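Local coordinates for 3-hydroxyacyl-thioester dehydratase Z (Mycobacterium tuberculosis, PDB 2C2I), which probably catalyses the reversible interconversion of (3R)-3-hydroxyacyl-CoA thioesters with (2E)-enoyl-CoA and water, working as a homodimer in fatty acid metabolism, at residues R2-E5 against D9-A12; L33-D36 against D40-W43; A68-L73 against V127-E132; H75-V80 against A108-V113; I87-N92 against T122-V127. One frame throughout, in Å; residues are numbered along the deposited sequence.

Contact 1. Residues R2-E5 against D9-A12; sequences RTFE and DLAA
F4 and L10 meet through a CH-pi contact: the CD1 methyl of L10 sits over the middle of the phenyl ring, 3.8 Å from the centroid of F4 and only 7° off the ring normal. With the methyl so nearly centred, all six ring carbons lie at nearly the same range from it. F4 CD1 in addition rests on the helix backbone, 3.7 Å from the CA of L10. The carbonyl O of D9 approaches the same corner of the ring obliquely. L10 reaches over the phenyl because its CG is anti to the backbone N (chi1 -173°), which sends the isobutyl group across F4 at about a right angle.

Beyond the ring the contact turns polar. A water accepts from E5 N at 2.8 Å and donates to D9 OD2 at 2.8 Å, joining the end of strand 3-4 to helix 7-12. The same carboxylate oxygen, D9 OD2, packs on E5 CB at 3.5 Å. The two acids still keep their charges apart, E5 OE1 lying 6.3 Å from D9 OD2, and E5 turns its carboxylate to a salt bridge with K81.

Further out, the guanidinium of R2 lies against F4 CZ and is held by a salt bridge to E16. Behind L10, L112 and V115 of strand 105-119 continue the apolar layer. A buried phenyl-methyl contact, beside a water that ties the backbone of E5 to D9, implies that mostly apolar packing holds strand to helix, while K81, through its salt bridge to E5, probably offsets the like charges.

Contact 2. Residues L33-D36 against D40-W43; sequences LFAD and DHQW
H41 and D36 supply the direct side-chain hydrogen bond of this contact. NE2 of H41 donates to OD1 of D36 at 3.1 Å, and the bond is nearly straight, 170° at the hydrogen. The acceptor lies at the edge of the imidazole, almost in its plane, and offers its anti lone pair, the one turned away from the other carboxylate oxygen; the two flat groups are twisted 41° apart. Such a partner fixes the rotation of the H41 ring and would probably make its protonated form somewhat easier to reach.

Packing comes from A35. Its carbonyl O lies over one face of the imidazole, 3.2 Å from H41 CE1, while its methyl CB is 3.5 Å from H41 CD2. On the backbone side A35 is fitted closely, with CB 3.1 Å from D40 O and its CA 3.3 Å from the same oxygen in a bent, weak CH...O contact. That carbonyl also accepts a hydrogen bond from NE2 of H62.

A third kind of interaction is local to the turn: the backbone N of Q42 donates to D40 OD1 at 3.1 Å, meeting the oxygen nearly head-on, and so closes an Asx turn just before helix 43-46. Q42, in the N-cap position of that helix, sends NE2 to the carbonyl of A86 in the second subunit.

D40 and H45, spaced five residues apart and with neighbouring side chains, are by similarity important for catalysis, and Q42 is a predicted transition-state stabiliser. The turn thus belongs to the active-site segment characteristic of MaoC-like, R-specific hydratases of the hotdog superfamily.

Contact 3. Residues A68-L73 against V127-E132; sequences ALLPRL and VSTTVE
L70 meets T129 and V131 without any ring, amide or carboxylate between them, so there are no faces or edges to assign and the fit rests on branched side chains, methyls and one hydroxyl. The two methyls of the leucine divide the work. CD1 of L70 touches CG2 of V131 at 4.0 Å and lies 4.2 Å from CG2 of T129, whereas CD2 of L70 packs on OG1 of T129 at 4.1 Å. Leucine and threonine slide past each other in opposite directions, while the valine is met at a slant.

An unusual first torsion in L70, chi1 -101°, lies away from the staggered positions and swings the isobutyl group toward the strand. The hydroxyl that L70 covers is buried but satisfied, since T129 OG1 is hydrogen-bonded to S110 OG and to Q74 NE2. L70 also touches A143 and S145 of strand 141-149, and thereby spans two adjacent strands.

At about 3 Å from the centre of the chain to the centre of the contact, this is the middle of the fold: helix 70-75 laid against the antiparallel sheet that curls around it, the 'sausage' in its 'bun' that gives the hotdog fold its name.

Contact 4. Residues H75-V80 against A108-V113; sequences HQMYTV and ATSSLV
M77, a selenomethionine here, reaches from the turn after helix 70-75 to A108 and S110 on strand 105-119. Its CB bond points at the strand, and CG, anti to the carbonyl carbon and beside the backbone N (chi1 -56°), carries the chain onward. From CG the side chain runs extended, and the first atom to make contact is the selenium: SE of M77 lies 3.6 Å from CB of S110 and 3.7 Å from its OG.

This reach reflects the hotdog fold, in which the strand belongs to the antiparallel sheet that wraps the central helix, and M77 fills the layer between that sheet and the segment leading from the helix to strand 79-80.

At the tip, the methyl CE of M77 has several neighbours. It rests 3.4 Å from OG of S110 and 3.5 Å from the carbonyl O of A108, both of them polar atoms, yet it also packs on CB of A108 at 3.7 Å. T109 takes part through its backbone alone, its N lying 4.1 Å from M77 CE. The S110 hydroxyl is already satisfied by T129 on the adjacent strand, so CE and SE meet it by packing alone, and L73 of helix 70-75 packs on A108 CB from another side.

Contact 5. Residues I87-N92 against T122-V127; sequences INYGLN and TVQATV
Y89 and Q124 are brought together by their torsions: the tyrosine CG is anti to its backbone N, chi1 178°, which carries the ring toward strand 122-133, and the glutamine chain bends at chi2, 146°, so that its amide turns to meet the ring. The two flat groups lie almost parallel, 16° apart, with the amide displaced to the CD2 side of the ring and its approach oblique. NE2 of Q124 is 3.4 Å from CD2 of Y89 and 3.6 Å from CE2, while OE1 of Q124 comes within 3.6 Å of CG of Y89.

Strand 141-149 runs between the two segments and supplies R148, which contacts both partners and probably helps position them. R148 donates through NE to Q124 OE1 and makes a cation-pi contact with the Y89 ring. Opposite I146 of the same strand, Y89 and G90 form a classic beta bulge in strand 86-95.

Toward the other end, N92 and T126 cross at about a right angle. ND2 of N92 lies 4.0 Å from the CG2 methyl of T126, and a water links the polar groups, accepting from N92 ND2 at 2.9 Å and lying 2.9 Å from T126 OG1. N92 ND2 is also hydrogen-bonded to E144, and its OD1 to R95 of the second subunit.

By similarity, Y89, Q124 and R148 bind substrate together with the other subunit of the dimer. A tyrosine, an amide and an arginine contacting one another in this way are consistent with a preorganised polar surface, on which R148 probably polarises both the ring and the amide.

Contacts 1 and 2 come first along the chain and lie on opposite sides of its centre, about 37 Å between centres. Contact 3 then closes a long loop in which contacts 4 and 5 are nested, their segments alternating. Strand 122-133 serves contacts 3 and 5, which share V127, and neighbouring strand 105-119 carries contact 4, so all three reach one antiparallel sheet, their centres 8 to 13 Å apart. Contact 1 joins this group through the small parallel sheet of strands 3-4 and 79-80. Contact 2 lies among the helices, its centre about 21 Å from contact 3's, but contacts 2, 3 and 5 all touch the second subunit, consistent with active sites assembled across the dimer.

Contact 1. Residues R2-E5 against D9-A12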
# COMPACT_ATOMS: atom_id res chain seq x y z
N ARG A 2 12.25 8.77 19.39
CA ARG A 2 12.51 7.69 20.40
C ARG A 2 13.44 6.62 19.82
O ARG A 2 13.21 6.14 18.71
CB ARG A 2 11.18 7.09 20.84
CG ARG A 2 11.26 6.00 21.89
CD ARG A 2 9.86 5.50 22.24
NE ARG A 2 9.89 4.69 23.45
CZ ARG A 2 8.83 4.15 24.04
NH1 ARG A 2 7.60 4.33 23.54
NH2 ARG A 2 8.99 3.42 25.13
N THR A 3 14.49 6.26 20.56
CA THR A 3 15.41 5.21 20.13
C THR A 3 15.21 4.00 21.02
O THR A 3 15.29 4.10 22.24
CB THR A 3 16.90 5.65 20.21
OG1 THR A 3 17.16 6.70 19.28
CG2 THR A 3 17.83 4.49 19.89
N PHE A 4 14.92 2.86 20.40
CA PHE A 4 14.89 1.60 21.13
C PHE A 4 16.28 1.01 20.97
O PHE A 4 16.71 0.72 19.86
CB PHE A 4 13.81 0.67 20.55
CG PHE A 4 12.39 1.15 20.82
CD1 PHE A 4 11.75 0.82 22.01
CD2 PHE A 4 11.70 1.93 19.89
CE1 PHE A 4 10.44 1.27 22.28
CE2 PHE A 4 10.40 2.38 20.15
CZ PHE A 4 9.77 2.05 21.34
N GLU A 5 16.98 0.81 22.09
CA GLU A 5 18.35 0.29 22.04
C GLU A 5 18.47 -1.12 21.46
O GLU A 5 19.56 -1.54 21.05
CB GLU A 5 19.02 0.39 23.43
CG GLU A 5 19.14 1.82 24.00
CD GLU A 5 19.99 2.76 23.15
OE1 GLU A 5 21.00 2.29 22.55
OE2 GLU A 5 19.66 3.97 23.08
N ASP A 9 13.96 -4.18 23.84
CA ASP A 9 13.44 -2.95 24.43
C ASP A 9 12.15 -2.59 23.74
O ASP A 9 11.23 -2.05 24.36
CB ASP A 9 14.45 -1.82 24.33
CG ASP A 9 15.63 -2.01 25.28
OD1 ASP A 9 15.66 -3.04 26.01
OD2 ASP A 9 16.53 -1.13 25.30
N LEU A 10 12.08 -2.90 22.45
CA LEU A 10 10.85 -2.74 21.68
C LEU A 10 9.72 -3.62 22.28
O LEU A 10 8.61 -3.15 22.55
CB LEU A 10 11.12 -3.09 20.21
CG LEU A 10 9.98 -2.82 19.21
CD1 LEU A 10 9.73 -1.33 19.07
CD2 LEU A 10 10.26 -3.50 17.88
N ALA A 11 10.02 -4.90 22.49
CA ALA A 11 9.08 -5.85 23.10
C ALA A 11 8.54 -5.34 24.44
O ALA A 11 7.34 -5.46 24.72
CB ALA A 11 9.72 -7.20 23.26
N ALA A 12 9.40 -4.74 25.26
CA ALA A 12 8.98 -4.22 26.57
C ALA A 12 8.02 -3.03 26.48
O ALA A 12 7.34 -2.69 27.47
CB ALA A 12 10.20 -3.83 27.40
O HOH W 1 15.72 1.40 24.51

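Contact 2. Residues L33-D36 against D40-W43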
# COMPACT_ATOMS: atom_id res chain seq x y z
N LEU A 33 4.70 10.86 -9.53
CA LEU A 33 5.76 9.86 -9.46
C LEU A 33 5.15 8.53 -9.01
O LEU A 33 5.55 7.49 -9.51
CB LEU A 33 6.87 10.25 -8.48
CG LEU A 33 7.79 11.45 -8.80
CD1 LEU A 33 8.72 11.78 -7.65
CD2 LEU A 33 8.56 11.17 -10.07
N PHE A 34 4.20 8.59 -8.07
CA PHE A 34 3.51 7.39 -7.58
C PHE A 34 2.75 6.67 -8.69
O PHE A 34 2.79 5.43 -8.80
CB PHE A 34 2.56 7.73 -6.43
CG PHE A 34 2.10 6.51 -5.66
CD1 PHE A 34 2.92 5.95 -4.68
CD2 PHE A 34 0.87 5.92 -5.93
CE1 PHE A 34 2.50 4.81 -3.96
CE2 PHE A 34 0.44 4.76 -5.22
CZ PHE A 34 1.25 4.22 -4.24
N ALA A 35 2.03 7.47 -9.47
CA ALA A 35 1.32 7.00 -10.64
C ALA A 35 2.29 6.34 -11.61
O ALA A 35 2.01 5.27 -12.11
CB ALA A 35 0.58 8.19 -11.33
N ASP A 36 3.44 6.97 -11.87
CA ASP A 36 4.45 6.36 -12.76
C ASP A 36 5.01 5.04 -12.20
O ASP A 36 5.17 4.06 -12.94
CB ASP A 36 5.61 7.32 -13.05
CG ASP A 36 5.18 8.56 -13.82
OD1 ASP A 36 4.10 8.56 -14.45
OD2 ASP A 36 5.94 9.55 -13.79
N ASP A 40 -0.99 3.32 -11.77
CA ASP A 40 -2.32 3.86 -11.54
C ASP A 40 -2.31 5.34 -11.93
O ASP A 40 -1.79 6.18 -11.19
CB ASP A 40 -2.77 3.65 -10.08
CG ASP A 40 -4.21 4.11 -9.83
OD1 ASP A 40 -4.82 4.80 -10.68
OD2 ASP A 40 -4.75 3.78 -8.75
N HIS A 41 -2.82 5.63 -13.13
CA HIS A 41 -2.90 7.02 -13.62
C HIS A 41 -4.33 7.52 -13.64
O HIS A 41 -4.69 8.33 -14.51
CB HIS A 41 -2.26 7.14 -15.02
CG HIS A 41 -0.77 6.95 -15.03
ND1 HIS A 41 -0.18 5.73 -15.23
CD2 HIS A 41 0.24 7.83 -14.84
CE1 HIS A 41 1.13 5.86 -15.17
NE2 HIS A 41 1.41 7.13 -14.95
N GLN A 42 -5.16 7.09 -12.69
CA GLN A 42 -6.56 7.48 -12.75
C GLN A 42 -6.67 9.01 -12.71
O GLN A 42 -5.89 9.68 -12.02
CB GLN A 42 -7.39 6.86 -11.64
CG GLN A 42 -8.87 6.87 -12.00
CD GLN A 42 -9.79 6.27 -10.95
OE1 GLN A 42 -10.99 6.31 -11.11
NE2 GLN A 42 -9.23 5.72 -9.86
N TRP A 43 -7.62 9.54 -13.47
CA TRP A 43 -7.82 10.98 -13.56
C TRP A 43 -7.97 11.68 -12.20
O TRP A 43 -7.45 12.78 -12.03
CB TRP A 43 -9.00 11.31 -14.46
CG TRP A 43 -10.32 10.81 -13.97
CD1 TRP A 43 -10.84 9.57 -14.16
CD2 TRP A 43 -11.27 11.52 -13.17
NE1 TRP A 43 -12.08 9.47 -13.58
CE2 TRP A 43 -12.37 10.66 -12.97
CE3 TRP A 43 -11.32 12.83 -12.64
CZ2 TRP A 43 -13.50 11.04 -12.24
CZ3 TRP A 43 -12.46 13.21 -11.92
CH2 TRP A 43 -13.53 12.32 -11.73

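Contact 3. Residues A68-L73 against V127-E132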
# COMPACT_ATOMS: atom_id res chain seq x y z
N ALA A 68 1.41 3.98 2.08
CA ALA A 68 2.85 3.80 1.89
C ALA A 68 3.72 4.91 2.50
O ALA A 68 4.95 4.80 2.52
CB ALA A 68 3.17 3.62 0.38
N LEU A 69 3.08 5.97 2.99
CA LEU A 69 3.81 6.95 3.80
C LEU A 69 4.15 6.44 5.23
O LEU A 69 4.92 7.08 5.94
CB LEU A 69 3.07 8.29 3.89
CG LEU A 69 2.73 9.04 2.60
CD1 LEU A 69 1.87 10.27 2.92
CD2 LEU A 69 4.01 9.44 1.85
N LEU A 70 3.62 5.29 5.63
CA LEU A 70 3.84 4.80 7.00
C LEU A 70 5.32 4.67 7.39
O LEU A 70 5.71 5.13 8.48
CB LEU A 70 3.06 3.49 7.27
CG LEU A 70 1.76 3.64 8.06
CD1 LEU A 70 0.84 4.71 7.41
CD2 LEU A 70 1.09 2.25 8.18
N PRO A 71 6.15 4.03 6.55
CA PRO A 71 7.59 3.98 6.88
C PRO A 71 8.26 5.35 7.11
O PRO A 71 8.93 5.53 8.14
CB PRO A 71 8.20 3.23 5.67
CG PRO A 71 7.02 2.32 5.19
CD PRO A 71 5.83 3.24 5.34
N ARG A 72 8.08 6.30 6.20
CA ARG A 72 8.68 7.64 6.39
C ARG A 72 8.20 8.27 7.70
O ARG A 72 8.98 8.82 8.46
CB ARG A 72 8.34 8.57 5.23
CG ARG A 72 8.72 10.03 5.46
CD ARG A 72 8.36 10.90 4.27
NE ARG A 72 8.90 12.24 4.44
CZ ARG A 72 8.47 13.31 3.78
NH1 ARG A 72 7.49 13.20 2.89
NH2 ARG A 72 9.02 14.50 4.02
N LEU A 73 6.89 8.20 7.93
CA LEU A 73 6.30 8.91 9.08
C LEU A 73 6.71 8.26 10.40
O LEU A 73 7.01 8.95 11.39
CB LEU A 73 4.78 9.01 8.89
CG LEU A 73 4.29 9.80 7.65
CD1 LEU A 73 2.78 9.84 7.58
CD2 LEU A 73 4.83 11.21 7.60
N VAL A 127 1.72 -2.62 14.54
CA VAL A 127 1.65 -1.18 14.82
C VAL A 127 0.28 -0.66 14.37
O VAL A 127 -0.19 -1.02 13.29
CB VAL A 127 2.77 -0.42 14.08
CG1 VAL A 127 2.68 1.10 14.36
CG2 VAL A 127 4.19 -0.93 14.48
N SER A 128 -0.34 0.19 15.20
CA SER A 128 -1.56 0.91 14.82
C SER A 128 -1.20 2.34 14.45
O SER A 128 -0.47 2.98 15.18
CB SER A 128 -2.54 0.93 15.98
OG SER A 128 -1.93 1.50 17.13
N THR A 129 -1.72 2.84 13.32
CA THR A 129 -1.40 4.20 12.89
C THR A 129 -2.70 4.88 12.47
O THR A 129 -3.57 4.26 11.86
CB THR A 129 -0.36 4.26 11.73
OG1 THR A 129 0.85 3.56 12.10
CG2 THR A 129 0.02 5.68 11.39
N THR A 130 -2.81 6.16 12.82
CA THR A 130 -3.83 7.00 12.28
C THR A 130 -3.12 8.11 11.58
O THR A 130 -2.23 8.73 12.15
CB THR A 130 -4.76 7.52 13.40
OG1 THR A 130 -5.56 6.42 13.84
CG2 THR A 130 -5.69 8.62 12.87
N VAL A 131 -3.47 8.33 10.31
CA VAL A 131 -2.94 9.45 9.55
C VAL A 131 -4.05 10.50 9.46
O VAL A 131 -5.12 10.23 8.89
CB VAL A 131 -2.48 9.03 8.12
CG1 VAL A 131 -1.81 10.20 7.40
CG2 VAL A 131 -1.51 7.86 8.17
N GLU A 132 -3.81 11.68 10.04
CA GLU A 132 -4.74 12.79 9.91
C GLU A 132 -4.36 13.66 8.73
O GLU A 132 -3.20 13.70 8.34
CB GLU A 132 -4.77 13.63 11.19
CG GLU A 132 -3.52 14.43 11.47
CD GLU A 132 -3.60 15.14 12.82
OE1 GLU A 132 -4.59 15.89 13.06
OE2 GLU A 132 -2.71 14.94 13.66

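Contact 4. Residues H75-V80 against A108-V113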
# COMPACT_ATOMS: atom_id res chain seq x y z
N HIS A 75 9.48 6.55 10.82
CA HIS A 75 10.93 6.83 10.97
C HIS A 75 11.17 8.17 11.71
O HIS A 75 12.16 8.31 12.43
CB HIS A 75 11.62 6.83 9.60
CG HIS A 75 13.11 6.98 9.67
ND1 HIS A 75 13.95 5.92 9.90
CD2 HIS A 75 13.90 8.06 9.51
CE1 HIS A 75 15.21 6.34 9.88
NE2 HIS A 75 15.21 7.63 9.65
N GLN A 76 10.24 9.11 11.55
CA GLN A 76 10.24 10.38 12.27
C GLN A 76 9.92 10.19 13.76
O GLN A 76 10.26 11.05 14.59
CB GLN A 76 9.23 11.37 11.67
CG GLN A 76 9.64 11.94 10.30
CD GLN A 76 8.64 12.94 9.75
OE1 GLN A 76 7.67 13.30 10.41
NE2 GLN A 76 8.88 13.39 8.54
N MSE A 77 9.29 9.06 14.09
CA MSE A 77 8.86 8.77 15.47
C MSE A 77 9.85 7.98 16.32
O MSE A 77 10.02 8.28 17.50
CB MSE A 77 7.54 7.99 15.45
CG MSE A 77 6.42 8.66 14.70
SE MSE A 77 4.91 7.45 14.76
CE MSE A 77 3.91 8.07 13.30
N TYR A 78 10.46 6.94 15.74
CA TYR A 78 11.34 6.03 16.50
C TYR A 78 12.27 5.31 15.57
O TYR A 78 12.04 5.25 14.36
CB TYR A 78 10.54 5.00 17.33
CG TYR A 78 9.63 4.12 16.51
CD1 TYR A 78 10.02 2.84 16.11
CD2 TYR A 78 8.38 4.57 16.13
CE1 TYR A 78 9.17 2.04 15.34
CE2 TYR A 78 7.53 3.79 15.36
CZ TYR A 78 7.92 2.54 14.97
OH TYR A 78 7.03 1.79 14.21
N THR A 79 13.35 4.78 16.14
CA THR A 79 14.20 3.85 15.43
C THR A 79 14.51 2.69 16.35
O THR A 79 14.36 2.80 17.57
CB THR A 79 15.52 4.50 14.96
OG1 THR A 79 16.24 4.97 16.09
CG2 THR A 79 15.24 5.67 13.99
N VAL A 80 14.94 1.58 15.76
CA VAL A 80 15.28 0.38 16.52
C VAL A 80 16.74 -0.00 16.18
O VAL A 80 17.05 -0.28 15.03
CB VAL A 80 14.33 -0.80 16.18
CG1 VAL A 80 14.73 -2.09 16.93
CG2 VAL A 80 12.87 -0.43 16.46
N ALA A 108 0.97 11.56 11.21
CA ALA A 108 0.59 10.26 11.74
C ALA A 108 0.87 10.16 13.25
O ALA A 108 1.82 10.79 13.73
CB ALA A 108 1.31 9.12 10.96
N THR A 109 0.05 9.36 13.94
CA THR A 109 0.29 8.93 15.32
C THR A 109 0.30 7.41 15.31
O THR A 109 -0.59 6.82 14.73
CB THR A 109 -0.90 9.37 16.20
OG1 THR A 109 -1.03 10.80 16.10
CG2 THR A 109 -0.63 8.96 17.66
N SER A 110 1.30 6.78 15.94
CA SER A 110 1.33 5.31 16.00
C SER A 110 1.48 4.77 17.43
O SER A 110 2.08 5.42 18.30
CB SER A 110 2.49 4.77 15.14
OG SER A 110 2.32 5.08 13.76
N SER A 111 0.97 3.56 17.64
CA SER A 111 1.12 2.84 18.91
C SER A 111 1.58 1.44 18.64
O SER A 111 1.26 0.87 17.59
CB SER A 111 -0.23 2.76 19.64
OG SER A 111 -0.77 4.06 19.78
N LEU A 112 2.33 0.86 19.58
CA LEU A 112 2.78 -0.52 19.42
C LEU A 112 1.74 -1.50 19.96
O LEU A 112 1.45 -1.53 21.18
CB LEU A 112 4.14 -0.68 20.12
CG LEU A 112 4.92 -1.97 20.00
CD1 LEU A 112 5.15 -2.28 18.51
CD2 LEU A 112 6.25 -1.74 20.72
N VAL A 113 1.15 -2.30 19.07
CA VAL A 113 0.15 -3.28 19.46
C VAL A 113 0.81 -4.49 20.13
O VAL A 113 0.36 -4.95 21.20
CB VAL A 113 -0.73 -3.71 18.27
CG1 VAL A 113 -1.72 -4.78 18.68
CG2 VAL A 113 -1.48 -2.49 17.75

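Contact 5. Residues I87-N92 against T122-V127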
# COMPACT_ATOMS: atom_id res chain seq x y z
N ILE A 87 11.41 -4.96 7.14
CA ILE A 87 10.63 -5.38 5.97
C ILE A 87 9.14 -5.46 6.28
O ILE A 87 8.72 -5.89 7.35
CB ILE A 87 11.17 -6.71 5.36
CG1 ILE A 87 10.38 -7.11 4.11
CG2 ILE A 87 11.20 -7.82 6.41
CD1 ILE A 87 11.17 -7.93 3.13
N ASN A 88 8.34 -5.01 5.31
CA ASN A 88 6.89 -4.97 5.46
C ASN A 88 6.36 -6.41 5.34
O ASN A 88 6.51 -7.05 4.30
CB ASN A 88 6.36 -4.04 4.36
CG ASN A 88 4.86 -3.87 4.38
OD1 ASN A 88 4.12 -4.53 5.13
ND2 ASN A 88 4.39 -2.94 3.52
N TYR A 89 5.79 -6.93 6.43
CA TYR A 89 5.27 -8.30 6.42
C TYR A 89 3.77 -8.31 6.07
O TYR A 89 3.25 -9.28 5.52
CB TYR A 89 5.53 -9.02 7.76
CG TYR A 89 4.94 -10.41 7.77
CD1 TYR A 89 5.26 -11.32 6.77
CD2 TYR A 89 4.03 -10.81 8.77
CE1 TYR A 89 4.71 -12.61 6.76
CE2 TYR A 89 3.48 -12.11 8.77
CZ TYR A 89 3.83 -12.99 7.77
OH TYR A 89 3.31 -14.25 7.74
N GLY A 90 3.08 -7.22 6.35
CA GLY A 90 1.70 -7.15 5.91
C GLY A 90 0.86 -6.17 6.70
O GLY A 90 1.39 -5.29 7.35
N LEU A 91 -0.46 -6.31 6.58
CA LEU A 91 -1.43 -5.38 7.19
C LEU A 91 -2.58 -6.24 7.68
O LEU A 91 -2.91 -7.24 7.06
CB LEU A 91 -1.98 -4.42 6.12
CG LEU A 91 -0.88 -3.63 5.39
CD1 LEU A 91 -1.34 -3.24 4.03
CD2 LEU A 91 -0.46 -2.43 6.25
N ASN A 92 -3.19 -5.85 8.79
CA ASN A 92 -4.38 -6.55 9.26
C ASN A 92 -5.67 -5.84 8.86
O ASN A 92 -6.70 -6.49 8.65
CB ASN A 92 -4.32 -6.73 10.77
CG ASN A 92 -3.20 -7.70 11.17
OD1 ASN A 92 -2.86 -8.61 10.40
ND2 ASN A 92 -2.63 -7.50 12.35
N THR A 122 15.50 -11.32 15.06
CA THR A 122 14.37 -10.92 14.20
C THR A 122 13.04 -10.91 14.97
O THR A 122 12.59 -11.94 15.50
CB THR A 122 14.24 -11.87 12.99
OG1 THR A 122 15.36 -11.67 12.11
CG2 THR A 122 12.93 -11.65 12.22
N VAL A 123 12.44 -9.73 15.04
CA VAL A 123 11.16 -9.58 15.73
C VAL A 123 10.14 -8.91 14.79
O VAL A 123 10.52 -8.23 13.85
CB VAL A 123 11.28 -8.81 17.06
CG1 VAL A 123 12.39 -9.41 17.94
CG2 VAL A 123 11.50 -7.33 16.84
N GLN A 124 8.87 -9.15 15.06
CA GLN A 124 7.80 -8.62 14.23
C GLN A 124 6.92 -7.75 15.10
O GLN A 124 6.36 -8.24 16.07
CB GLN A 124 6.98 -9.81 13.75
CG GLN A 124 6.03 -9.54 12.66
CD GLN A 124 5.94 -10.75 11.76
OE1 GLN A 124 6.78 -10.93 10.86
NE2 GLN A 124 4.95 -11.59 12.00
N ALA A 125 6.81 -6.48 14.74
CA ALA A 125 6.02 -5.51 15.50
C ALA A 125 4.70 -5.24 14.78
O ALA A 125 4.70 -4.95 13.58
CB ALA A 125 6.78 -4.24 15.66
N THR A 126 3.59 -5.32 15.51
CA THR A 126 2.30 -4.94 14.98
C THR A 126 2.02 -3.51 15.48
O THR A 126 2.08 -3.25 16.68
CB THR A 126 1.23 -5.93 15.39
OG1 THR A 126 1.60 -7.23 14.89
CG2 THR A 126 -0.17 -5.55 14.85
N VAL A 127 1.72 -2.62 14.54
CA VAL A 127 1.65 -1.18 14.82
C VAL A 127 0.28 -0.66 14.37
O VAL A 127 -0.19 -1.02 13.29
CB VAL A 127 2.77 -0.42 14.08
CG1 VAL A 127 2.68 1.10 14.36
CG2 VAL A 127 4.19 -0.93 14.48
O HOH W 2 -0.48 -8.91 13.77